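Side-chain contact in putative hydrolase (Acinetobacter sp. NBRC 100985, PDB 4XUK), which probably hydrolyses organophosphates and lactones as a zinc-dependent enzyme of the metallo-beta-lactamase superfamily: residues Phe189-Thr194 against Gly200-Glu205. The protein carries 2 engineered substitutions. Sequence-based numbering, arbitrary orientation.
Sequences FKVINT and GHFSYE
The Phe202 ring lies flat against the chain of the neighbouring strand, with Asn193 CA over the centre of one face, 3.8 Å from the ring centroid and 10° off the normal, a CH-pi contact, while Val191 C lies at its edge, in the ring plane. With chi1 at -92°, off the usual staggered values, the Phe202 ring swings over the strand, and Asn193 ND2 lies 3.4 Å from Phe202 CE1; the amide plane is steeply inclined to the ring, and its OD1 is bonded to Ala195 N. Val191 CB packs obliquely against Phe202 CD2, while its CG1 meets the edge of the Tyr204 ring, 3.7 Å from CE1. The hydroxyl of Tyr204 reaches on to Leu106 O and Tyr180 OH.

The imidazole of His201 receives Thr194 OG1 at its edge, in plane, at 2.9 Å from ND1, and either atom could be the donor. Thr194 OG1 also lies 3.0 Å from Ser203 OG, which bonds to Ile216 O. His201 NE2 bonds to the backbone N of Asp218, so the ring is gripped at both nitrogens and its rotation fixed. On the sheet face shared with Ser203, Ile192 CD1 rests on Glu205, 3.7 Å from CB.

Paired backbone bonds join Lys190 to Glu205 and Ile192 to Ser203, and Thr194 N adds a bond to His201 O, 3.0 Å away. Asp218 ligates both zinc ions; with its side chain about 6 Å from a zinc ion, His201 is consistent with a second-shell residue positioning this ligand. The whole is an antiparallel beta hairpin of the metallo-beta-lactamase fold, whose connecting loop carries the zinc ligand His197 at the dinuclear site.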
loop_
_atom_site.group_PDB
_atom_site.type_symbol
_atom_site.label_atom_id
_atom_site.label_comp_id
_atom_site.label_asym_id
_atom_site.label_seq_id
_atom_site.Cartn_x
_atom_site.Cartn_y
_atom_site.Cartn_z
ATOM N N PHE A 189 -10.559 -3.840 -24.729
ATOM C CA PHE A 189 -9.475 -4.592 -24.109
ATOM C C PHE A 189 -8.862 -5.552 -25.113
ATOM O O PHE A 189 -9.578 -6.180 -25.899
ATOM C CB PHE A 189 -9.967 -5.384 -22.887
ATOM C CG PHE A 189 -10.331 -4.521 -21.705
ATOM C CD1 PHE A 189 -11.533 -3.814 -21.681
ATOM C CD2 PHE A 189 -9.473 -4.419 -20.621
ATOM C CE1 PHE A 189 -11.874 -3.022 -20.586
ATOM C CE2 PHE A 189 -9.802 -3.638 -19.532
ATOM C CZ PHE A 189 -11.002 -2.931 -19.511
ATOM N N LYS A 190 -7.552 -5.671 -25.093
ATOM C CA LYS A 190 -6.864 -6.653 -25.881
ATOM C C LYS A 190 -6.547 -7.933 -25.094
ATOM O O LYS A 190 -6.067 -7.894 -24.010
ATOM C CB LYS A 190 -5.631 -6.074 -26.479
ATOM C CG LYS A 190 -4.878 -7.082 -27.244
ATOM C CD LYS A 190 -3.690 -6.492 -27.921
ATOM C CE LYS A 190 -2.815 -7.569 -28.499
ATOM N NZ LYS A 190 -1.973 -6.838 -29.452
ATOM N N VAL A 191 -6.841 -9.061 -25.682
ATOM C CA VAL A 191 -6.602 -10.318 -24.983
ATOM C C VAL A 191 -5.197 -10.850 -25.287
ATOM O O VAL A 191 -4.745 -10.847 -26.435
ATOM C CB VAL A 191 -7.718 -11.370 -25.259
ATOM C CG1 VAL A 191 -9.091 -10.768 -24.978
ATOM C CG2 VAL A 191 -7.663 -11.889 -26.678
ATOM N N ILE A 192 -4.499 -11.275 -24.239
ATOM C CA ILE A 192 -3.119 -11.720 -24.373
ATOM C C ILE A 192 -2.952 -13.112 -23.795
ATOM O O ILE A 192 -3.269 -13.357 -22.621
ATOM C CB ILE A 192 -2.153 -10.724 -23.688
ATOM C CG1 ILE A 192 -2.353 -9.328 -24.292
ATOM C CG2 ILE A 192 -0.701 -11.181 -23.811
ATOM C CD1 ILE A 192 -1.542 -8.249 -23.632
ATOM N N ASN A 193 -2.460 -14.032 -24.616
ATOM C CA ASN A 193 -2.285 -15.388 -24.148
ATOM C C ASN A 193 -1.134 -15.479 -23.158
ATOM O O ASN A 193 0.016 -15.155 -23.477
ATOM C CB ASN A 193 -2.078 -16.361 -25.307
ATOM C CG ASN A 193 -2.038 -17.798 -24.839
ATOM O OD1 ASN A 193 -1.141 -18.190 -24.092
ATOM N ND2 ASN A 193 -3.016 -18.588 -25.260
ATOM N N THR A 194 -1.456 -15.915 -21.947
ATOM C CA THR A 194 -0.443 -16.107 -20.924
ATOM C C THR A 194 -0.674 -17.470 -20.283
ATOM O O THR A 194 -0.749 -17.601 -19.069
ATOM C CB THR A 194 -0.469 -14.977 -19.875
ATOM O OG1 THR A 194 -1.788 -14.848 -19.323
ATOM C CG2 THR A 194 -0.061 -13.657 -20.504
ATOM N N GLY A 200 -5.696 -22.181 -20.537
ATOM C CA GLY A 200 -6.246 -21.066 -21.294
ATOM C C GLY A 200 -6.182 -19.747 -20.543
ATOM O O GLY A 200 -7.021 -18.859 -20.746
ATOM N N HIS A 201 -5.177 -19.611 -19.682
ATOM C CA HIS A 201 -5.008 -18.381 -18.917
ATOM C C HIS A 201 -4.680 -17.239 -19.857
ATOM O O HIS A 201 -3.784 -17.359 -20.695
ATOM C CB HIS A 201 -3.904 -18.538 -17.866
ATOM C CG HIS A 201 -3.825 -17.394 -16.904
ATOM N ND1 HIS A 201 -3.193 -16.207 -17.207
ATOM C CD2 HIS A 201 -4.309 -17.252 -15.647
ATOM C CE1 HIS A 201 -3.285 -15.386 -16.175
ATOM N NE2 HIS A 201 -3.962 -15.993 -15.219
ATOM N N PHE A 202 -5.426 -16.144 -19.737
ATOM C CA PHE A 202 -5.172 -14.949 -20.528
ATOM C C PHE A 202 -5.062 -13.730 -19.626
ATOM O O PHE A 202 -5.677 -13.671 -18.549
ATOM C CB PHE A 202 -6.324 -14.684 -21.505
ATOM C CG PHE A 202 -6.144 -15.301 -22.873
ATOM C CD1 PHE A 202 -6.146 -16.679 -23.038
ATOM C CD2 PHE A 202 -6.021 -14.495 -23.998
ATOM C CE1 PHE A 202 -6.004 -17.250 -24.308
ATOM C CE2 PHE A 202 -5.880 -15.056 -25.264
ATOM C CZ PHE A 202 -5.865 -16.435 -25.416
ATOM N N SER A 203 -4.302 -12.741 -20.078
ATOM C CA SER A 203 -4.281 -11.447 -19.415
ATOM C C SER A 203 -4.983 -10.454 -20.332
ATOM O O SER A 203 -5.220 -10.760 -21.500
ATOM C CB SER A 203 -2.842 -11.011 -19.119
ATOM O OG SER A 203 -2.155 -12.008 -18.383
ATOM N N TYR A 204 -5.319 -9.273 -19.807
ATOM C CA TYR A 204 -6.057 -8.283 -20.573
ATOM C C TYR A 204 -5.352 -6.933 -20.518
ATOM O O TYR A 204 -5.022 -6.441 -19.434
ATOM C CB TYR A 204 -7.485 -8.156 -20.030
ATOM C CG TYR A 204 -8.256 -9.452 -20.077
ATOM C CD1 TYR A 204 -8.764 -9.932 -21.281
ATOM C CD2 TYR A 204 -8.468 -10.204 -18.924
ATOM C CE1 TYR A 204 -9.466 -11.118 -21.337
ATOM C CE2 TYR A 204 -9.177 -11.400 -18.970
ATOM C CZ TYR A 204 -9.664 -11.851 -20.180
ATOM O OH TYR A 204 -10.372 -13.040 -20.245
ATOM N N GLU A 205 -5.111 -6.340 -21.687
ATOM C CA GLU A 205 -4.448 -5.037 -21.751
ATOM C C GLU A 205 -5.410 -3.922 -22.167
ATOM O O GLU A 205 -6.138 -4.042 -23.165
ATOM C CB GLU A 205 -3.246 -5.083 -22.697
ATOM C CG GLU A 205 -2.434 -3.787 -22.701
ATOM C CD GLU A 205 -1.186 -3.888 -23.553
ATOM O OE1 GLU A 205 -1.043 -4.892 -24.282
ATOM O OE2 GLU A 205 -0.354 -2.962 -23.487
#